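PDB 5BZA: beta-N-acetylhexosaminidase from Thermotoga neapolitana, which probably hydrolyses terminal non-reducing N-acetyl-D-hexosamine residues from N-acetyl-beta-D-hexosaminides, as a member of glycosyl hydrolase family 3. Local coordinates for residues Q68-V71 against P76-P79; V231-L236 against G269-L274; A416-P421 against P440-V445. One frame throughout, in Å; residues are numbered along the deposited sequence.

Contact 1 of 3, residues Q68-V71 against P76-P79; sequences QLEV and PSFP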
# COMPACT_ATOMS: atom_id res chain seq x y z
N GLN B 68 0.94 14.98 -6.33
CA GLN B 68 2.25 15.48 -5.99
C GLN B 68 2.63 15.08 -4.54
O GLN B 68 3.74 14.62 -4.28
CB GLN B 68 2.24 16.99 -6.23
CG GLN B 68 3.56 17.70 -6.28
CD GLN B 68 3.37 19.20 -6.56
OE1 GLN B 68 2.63 19.60 -7.47
NE2 GLN B 68 3.97 20.03 -5.71
N LEU B 69 1.74 15.27 -3.58
CA LEU B 69 2.03 14.83 -2.20
C LEU B 69 1.40 13.46 -1.91
O LEU B 69 0.20 13.35 -1.65
CB LEU B 69 1.51 15.83 -1.16
CG LEU B 69 2.37 17.02 -0.78
CD1 LEU B 69 3.02 17.59 -2.00
CD2 LEU B 69 1.52 18.13 -0.13
N GLU B 70 2.23 12.42 -1.91
CA GLU B 70 1.78 11.05 -1.61
C GLU B 70 2.78 10.49 -0.60
O GLU B 70 3.96 10.48 -0.86
CB GLU B 70 1.69 10.20 -2.90
CG GLU B 70 0.40 10.50 -3.73
CD GLU B 70 0.31 9.81 -5.08
OE1 GLU B 70 1.37 9.43 -5.62
OE2 GLU B 70 -0.83 9.62 -5.60
N VAL B 71 2.30 10.07 0.56
CA VAL B 71 3.20 9.60 1.61
C VAL B 71 2.87 8.16 2.05
O VAL B 71 3.67 7.52 2.71
CB VAL B 71 3.14 10.51 2.80
CG1 VAL B 71 3.67 11.91 2.39
CG2 VAL B 71 1.72 10.57 3.32
N PRO B 76 -2.80 3.47 -3.73
CA PRO B 76 -2.22 3.58 -5.08
C PRO B 76 -2.12 5.03 -5.52
O PRO B 76 -2.98 5.85 -5.22
CB PRO B 76 -3.18 2.80 -5.99
CG PRO B 76 -4.32 2.33 -5.11
CD PRO B 76 -4.00 2.63 -3.65
N SER B 77 -1.04 5.31 -6.25
CA SER B 77 -0.75 6.64 -6.76
C SER B 77 -1.80 7.20 -7.76
O SER B 77 -2.36 6.51 -8.63
CB SER B 77 0.63 6.61 -7.42
OG SER B 77 0.95 7.90 -7.87
N PHE B 78 -2.04 8.50 -7.62
CA PHE B 78 -3.07 9.19 -8.38
C PHE B 78 -2.42 10.32 -9.19
O PHE B 78 -1.45 10.91 -8.74
CB PHE B 78 -4.14 9.69 -7.38
CG PHE B 78 -5.35 10.27 -8.01
CD1 PHE B 78 -6.17 9.53 -8.81
CD2 PHE B 78 -5.72 11.58 -7.71
CE1 PHE B 78 -7.29 10.08 -9.37
CE2 PHE B 78 -6.86 12.14 -8.28
CZ PHE B 78 -7.66 11.39 -9.09
N PRO B 79 -2.90 10.56 -10.42
CA PRO B 79 -2.36 11.68 -11.21
C PRO B 79 -2.40 13.00 -10.44
O PRO B 79 -1.46 13.78 -10.53
CB PRO B 79 -3.30 11.75 -12.42
CG PRO B 79 -3.79 10.34 -12.58
CD PRO B 79 -3.92 9.80 -11.17
O HOH W 1 -2.75 8.49 -4.27
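Glu70 OE2 accepts from the backbone N of Phe78 and from a water, with a weak third bond from Gly67 N. Phe78 N donates to Glu70 OE2 at 2.6 Å, in a nearly straight bond with an N-H...O angle of 163°. The water donates to Glu70 OE2 at 2.6 Å. The water lies 2.8 Å from Pro76 O, to which it gives its other hydrogen, and so ties the carboxylate to a third residue. The second oxygen is held as well: Ser77 OG donates to Glu70 OE1 at 2.8 Å. Both carboxylate oxygens use their syn lone pairs for these direct bonds. The group therefore takes a side-chain hydroxyl and the next backbone N-H in one two-pronged grip, which fixes its rotation. The Glu70 chain is extended beyond CG (chi2 174°), and this carries the carboxylate across to the other segment. Ser77 turns its OG anti to its own backbone N (chi1 -177°), within reach of OE1. Lys451 of the second subunit makes a salt bridge to OE1, and would probably help keep the carboxylate charged. Residues 68-71 and 76-79 both belong to the loop that runs from strand 59-62 to helix 81-85 in the TIM-barrel domain. The contact folds this loop back on itself beside helix 89-106, where Pro76 rests on Met98 and Ile102 and the ring of Phe78 stacks with Tyr95.

Contact 2 of 3, residues V231-L236 against G269-L274; sequences VLREKL and GGNMIL. With CD (cadmium ion), chain R.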
# COMPACT_ATOMS: atom_id res chain seq x y z
N VAL B 231 -15.38 36.09 9.08
CA VAL B 231 -15.70 35.39 7.85
C VAL B 231 -16.05 33.93 8.08
O VAL B 231 -17.16 33.51 7.72
CB VAL B 231 -14.57 35.50 6.82
CG1 VAL B 231 -14.96 34.80 5.52
CG2 VAL B 231 -14.35 36.94 6.56
N LEU B 232 -15.17 33.16 8.71
CA LEU B 232 -15.39 31.72 8.77
C LEU B 232 -16.48 31.29 9.77
O LEU B 232 -17.36 30.48 9.43
CB LEU B 232 -14.08 31.00 9.08
CG LEU B 232 -14.25 29.48 9.17
CD1 LEU B 232 -14.75 28.90 7.85
CD2 LEU B 232 -12.99 28.84 9.62
N ARG B 233 -16.37 31.77 11.02
CA ARG B 233 -17.36 31.43 12.06
C ARG B 233 -18.73 32.07 11.81
O ARG B 233 -19.77 31.42 11.97
CB ARG B 233 -16.87 31.84 13.45
CG ARG B 233 -15.59 31.18 13.91
CD ARG B 233 -15.69 29.67 13.87
NE ARG B 233 -14.62 29.06 14.67
CZ ARG B 233 -14.52 27.75 14.94
NH1 ARG B 233 -15.43 26.91 14.43
NH2 ARG B 233 -13.51 27.29 15.67
N GLU B 234 -18.75 33.36 11.47
CA GLU B 234 -20.01 34.08 11.32
C GLU B 234 -20.59 34.10 9.89
O GLU B 234 -21.64 33.47 9.64
CB GLU B 234 -19.84 35.50 11.82
CG GLU B 234 -19.87 35.52 13.35
CD GLU B 234 -19.30 36.79 13.92
OE1 GLU B 234 -19.12 37.75 13.14
OE2 GLU B 234 -19.04 36.83 15.15
N LYS B 235 -19.93 34.79 8.95
CA LYS B 235 -20.47 34.88 7.59
C LYS B 235 -20.70 33.45 7.03
O LYS B 235 -21.78 33.14 6.50
CB LYS B 235 -19.54 35.69 6.68
CG LYS B 235 -19.83 37.19 6.81
CD LYS B 235 -19.18 38.13 5.78
CE LYS B 235 -19.72 39.58 6.02
NZ LYS B 235 -19.38 40.54 4.92
N LEU B 236 -19.72 32.56 7.22
CA LEU B 236 -19.80 31.21 6.65
C LEU B 236 -20.46 30.18 7.55
O LEU B 236 -20.80 29.07 7.10
CB LEU B 236 -18.39 30.73 6.31
CG LEU B 236 -17.87 31.43 5.07
CD1 LEU B 236 -16.37 31.25 4.84
CD2 LEU B 236 -18.66 30.88 3.93
N GLY B 269 -10.28 32.41 17.04
CA GLY B 269 -11.37 31.47 16.85
C GLY B 269 -10.84 30.13 16.41
O GLY B 269 -11.60 29.25 16.11
N GLY B 270 -9.52 29.98 16.39
CA GLY B 270 -8.94 28.68 16.11
C GLY B 270 -9.11 27.63 17.21
O GLY B 270 -9.23 27.96 18.39
N ASN B 271 -9.12 26.35 16.83
CA ASN B 271 -9.27 25.28 17.81
C ASN B 271 -8.00 24.46 18.03
O ASN B 271 -7.61 24.21 19.17
CB ASN B 271 -10.37 24.32 17.39
CG ASN B 271 -11.69 24.99 17.18
OD1 ASN B 271 -12.36 24.74 16.17
ND2 ASN B 271 -12.11 25.80 18.16
N MET B 272 -7.37 23.99 16.97
CA MET B 272 -6.19 23.17 17.18
C MET B 272 -4.97 23.76 16.55
O MET B 272 -4.95 24.04 15.35
CB MET B 272 -6.37 21.74 16.62
CG MET B 272 -7.37 20.92 17.37
SD MET B 272 -7.38 19.15 16.92
CE MET B 272 -6.05 18.55 17.97
N ILE B 273 -3.93 23.87 17.36
CA ILE B 273 -2.64 24.33 16.86
C ILE B 273 -1.82 23.17 16.28
O ILE B 273 -1.52 22.21 16.98
CB ILE B 273 -1.88 25.00 17.98
CG1 ILE B 273 -2.68 26.26 18.36
CG2 ILE B 273 -0.47 25.29 17.52
CD1 ILE B 273 -2.26 26.95 19.63
N LEU B 274 -1.48 23.25 14.98
CA LEU B 274 -0.68 22.23 14.33
C LEU B 274 0.82 22.55 14.47
O LEU B 274 1.26 23.65 14.12
CB LEU B 274 -1.10 22.09 12.86
CG LEU B 274 -0.36 21.06 12.00
CD1 LEU B 274 -0.80 19.62 12.39
CD2 LEU B 274 -0.52 21.25 10.51
CD CD R . -18.29 39.68 14.78
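Arg233 reaches from helix 225-235 to the turn that leads into strand 273-275, and its NH2 divides between two oxygens. Arg233 NH2 donates to Gly269 O at 2.8 Å. That oxygen meets the donor nearly along the C=O axis and lies close to the guanidinium plane. Arg233 NE adds a weak bond to Gly269 O at 3.4 Å. The second bond of the shared donor runs from Arg233 NH2 to Asn271 OD1, 2.8 Å. Here the donor stands tilted 35° from the carbonyl plane, and the guanidinium and amide planes are turned 57° apart. The Arg233 chain bends at chi2 (-56°), which brings the guanidinium edge against the turn. NH1 bonds to the carbonyl oxygens of Phe238 and Gly240. Asn271 is pinned too: OD1 accepts from Val242 N, and ND2 donates to Ser305 OG, which sets the amide's orientation. An alanine in place of Arg233 is likely to leave the Gly269 carbonyl and Asn271 OD1 without this shared donor and to open a gap between helix and turn. The tight part of the contact is this bonded edge of Arg233 and its contact with Gly269. Separately, the positive phi of Gly269 leaves no room for a beta carbon beside the carbonyl O of the residue before it. The outer side of the helix is looser. Lys235 is exposed there, and Glu234 OE1 binds a cadmium ion at 2.7 Å. Gly269 forms a Schellman motif that ends helix 258-268. The arrangement belongs to the TIM barrel of family 3: helix 225-235 is fastened to the turn between helix 258-268 and strand 273-275, at the N-terminal ends of strands 241-243 and 273-275.

Contact 3 of 3, residues A416-P421 against P440-V445; sequences AHLSLP and PGRSVV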
# COMPACT_ATOMS: atom_id res chain seq x y z
N ALA B 416 30.07 -23.90 12.01
CA ALA B 416 30.46 -22.51 11.75
C ALA B 416 29.75 -21.62 12.77
O ALA B 416 30.40 -20.84 13.49
CB ALA B 416 30.11 -22.10 10.32
N HIS B 417 28.44 -21.83 12.93
CA HIS B 417 27.67 -21.09 13.92
C HIS B 417 28.08 -21.35 15.37
O HIS B 417 28.14 -20.41 16.17
CB HIS B 417 26.18 -21.37 13.75
CG HIS B 417 25.58 -20.72 12.55
ND1 HIS B 417 25.31 -19.37 12.50
CD2 HIS B 417 25.20 -21.23 11.36
CE1 HIS B 417 24.78 -19.07 11.33
NE2 HIS B 417 24.70 -20.18 10.61
N LEU B 418 28.39 -22.60 15.71
CA LEU B 418 28.70 -22.96 17.10
C LEU B 418 30.12 -22.56 17.54
O LEU B 418 30.40 -22.44 18.74
CB LEU B 418 28.52 -24.46 17.31
CG LEU B 418 27.05 -24.90 17.32
CD1 LEU B 418 26.99 -26.41 17.24
CD2 LEU B 418 26.33 -24.37 18.55
N SER B 419 31.01 -22.35 16.56
CA SER B 419 32.37 -21.86 16.83
C SER B 419 32.40 -20.48 17.48
O SER B 419 33.39 -20.12 18.13
CB SER B 419 33.19 -21.79 15.54
OG SER B 419 33.04 -22.94 14.73
N LEU B 420 31.35 -19.68 17.27
CA LEU B 420 31.34 -18.32 17.82
C LEU B 420 31.39 -18.37 19.36
O LEU B 420 30.90 -19.31 20.00
CB LEU B 420 30.09 -17.56 17.33
CG LEU B 420 29.99 -17.43 15.80
CD1 LEU B 420 28.65 -16.84 15.37
CD2 LEU B 420 31.18 -16.68 15.19
N PRO B 421 32.04 -17.37 19.97
CA PRO B 421 32.21 -17.34 21.43
C PRO B 421 30.88 -17.34 22.16
O PRO B 421 30.12 -16.36 22.11
CB PRO B 421 32.98 -16.04 21.67
CG PRO B 421 32.85 -15.25 20.42
CD PRO B 421 32.69 -16.23 19.30
N PRO B 440 22.20 -25.58 22.47
CA PRO B 440 21.95 -25.73 23.91
C PRO B 440 22.93 -24.88 24.70
O PRO B 440 24.07 -24.70 24.26
CB PRO B 440 22.18 -27.23 24.16
CG PRO B 440 23.09 -27.66 23.07
CD PRO B 440 22.75 -26.81 21.87
N GLY B 441 22.52 -24.40 25.86
CA GLY B 441 23.33 -23.51 26.67
C GLY B 441 23.69 -22.17 26.03
O GLY B 441 24.39 -21.36 26.63
N ARG B 442 23.23 -21.91 24.82
CA ARG B 442 23.58 -20.66 24.16
C ARG B 442 22.51 -19.61 24.43
O ARG B 442 21.36 -19.95 24.72
CB ARG B 442 23.73 -20.88 22.68
CG ARG B 442 24.73 -21.94 22.30
CD ARG B 442 26.19 -21.57 22.46
NE ARG B 442 27.04 -22.64 21.92
CZ ARG B 442 28.22 -22.44 21.34
NH1 ARG B 442 28.68 -21.18 21.24
NH2 ARG B 442 28.93 -23.46 20.86
N SER B 443 22.89 -18.34 24.32
CA SER B 443 21.92 -17.25 24.33
C SER B 443 21.14 -17.22 23.03
O SER B 443 21.68 -16.98 21.94
CB SER B 443 22.63 -15.93 24.56
OG SER B 443 22.94 -15.82 25.93
N VAL B 444 19.84 -17.46 23.14
CA VAL B 444 19.08 -17.67 21.94
C VAL B 444 17.81 -16.84 21.99
O VAL B 444 17.11 -16.81 23.01
CB VAL B 444 18.74 -19.17 21.76
CG1 VAL B 444 17.85 -19.36 20.54
CG2 VAL B 444 20.02 -20.02 21.62
N VAL B 445 17.52 -16.17 20.87
CA VAL B 445 16.26 -15.44 20.68
C VAL B 445 15.55 -16.02 19.44
O VAL B 445 16.18 -16.19 18.39
CB VAL B 445 16.49 -13.90 20.47
CG1 VAL B 445 15.21 -13.21 19.98
CG2 VAL B 445 16.95 -13.24 21.76
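Leu418 and Arg442 cross obliquely, the leucine lying over one face of the guanidinium group. Leu418 CD2 does the touching, 3.6 Å from Arg442 NH2. While this methyl covers the face, backbone oxygens take the N-H groups. Arg442 NH2 donates to the carbonyl O of Leu418 at 2.8 Å. The donor sits in the carbonyl plane, on a lone pair, but the oxygen is 28° out of the guanidinium plane, and the bond is bent. NH1 adds a weak bond to this oxygen. The better partner of Arg442 NH1 is the carbonyl O of Leu420, at 3.2 Å. That oxygen lies at the guanidinium edge, 5° out of its plane. The two carbonyls meet the group differently, one obliquely and one edge-on. Arg442 bends at chi2 (-74°) and is then extended through chi3, which presents the guanidinium to both. These oxygens belong to the C-terminal end of a helix and the loop after it, so the positive charge probably also gains from the helix dipole. Strands 399-404 and 425-429, adjacent and parallel, form a beta-alpha-beta crossover with helix 411-418 in the C-terminal domain. Arg442, from the loop entering strand 443-446, also packs on Tyr427. It joins the end of helix 411-418 to the start of strand 443-446, beside strand 425-429, its parallel neighbour in the mixed sheet.

The contacts follow one another along the chain and do not touch. Contacts 1 and 2 both lie in the barrel domain, with centres 29 Å apart. Contact 3 lies in the C-terminal domain, about 63 Å from contact 2 between centres. All three are partly buried and none is a hydrophobic core. Contact 1 centres on a carboxylate within one loop at the subunit interface, and it alone meets the second subunit. Contacts 2 and 3 each centre on an arginine joining a helix to the loop before a strand. In contact 2 the arginine comes from the helix; in contact 3 it comes from the loop and reaches back to a helix end.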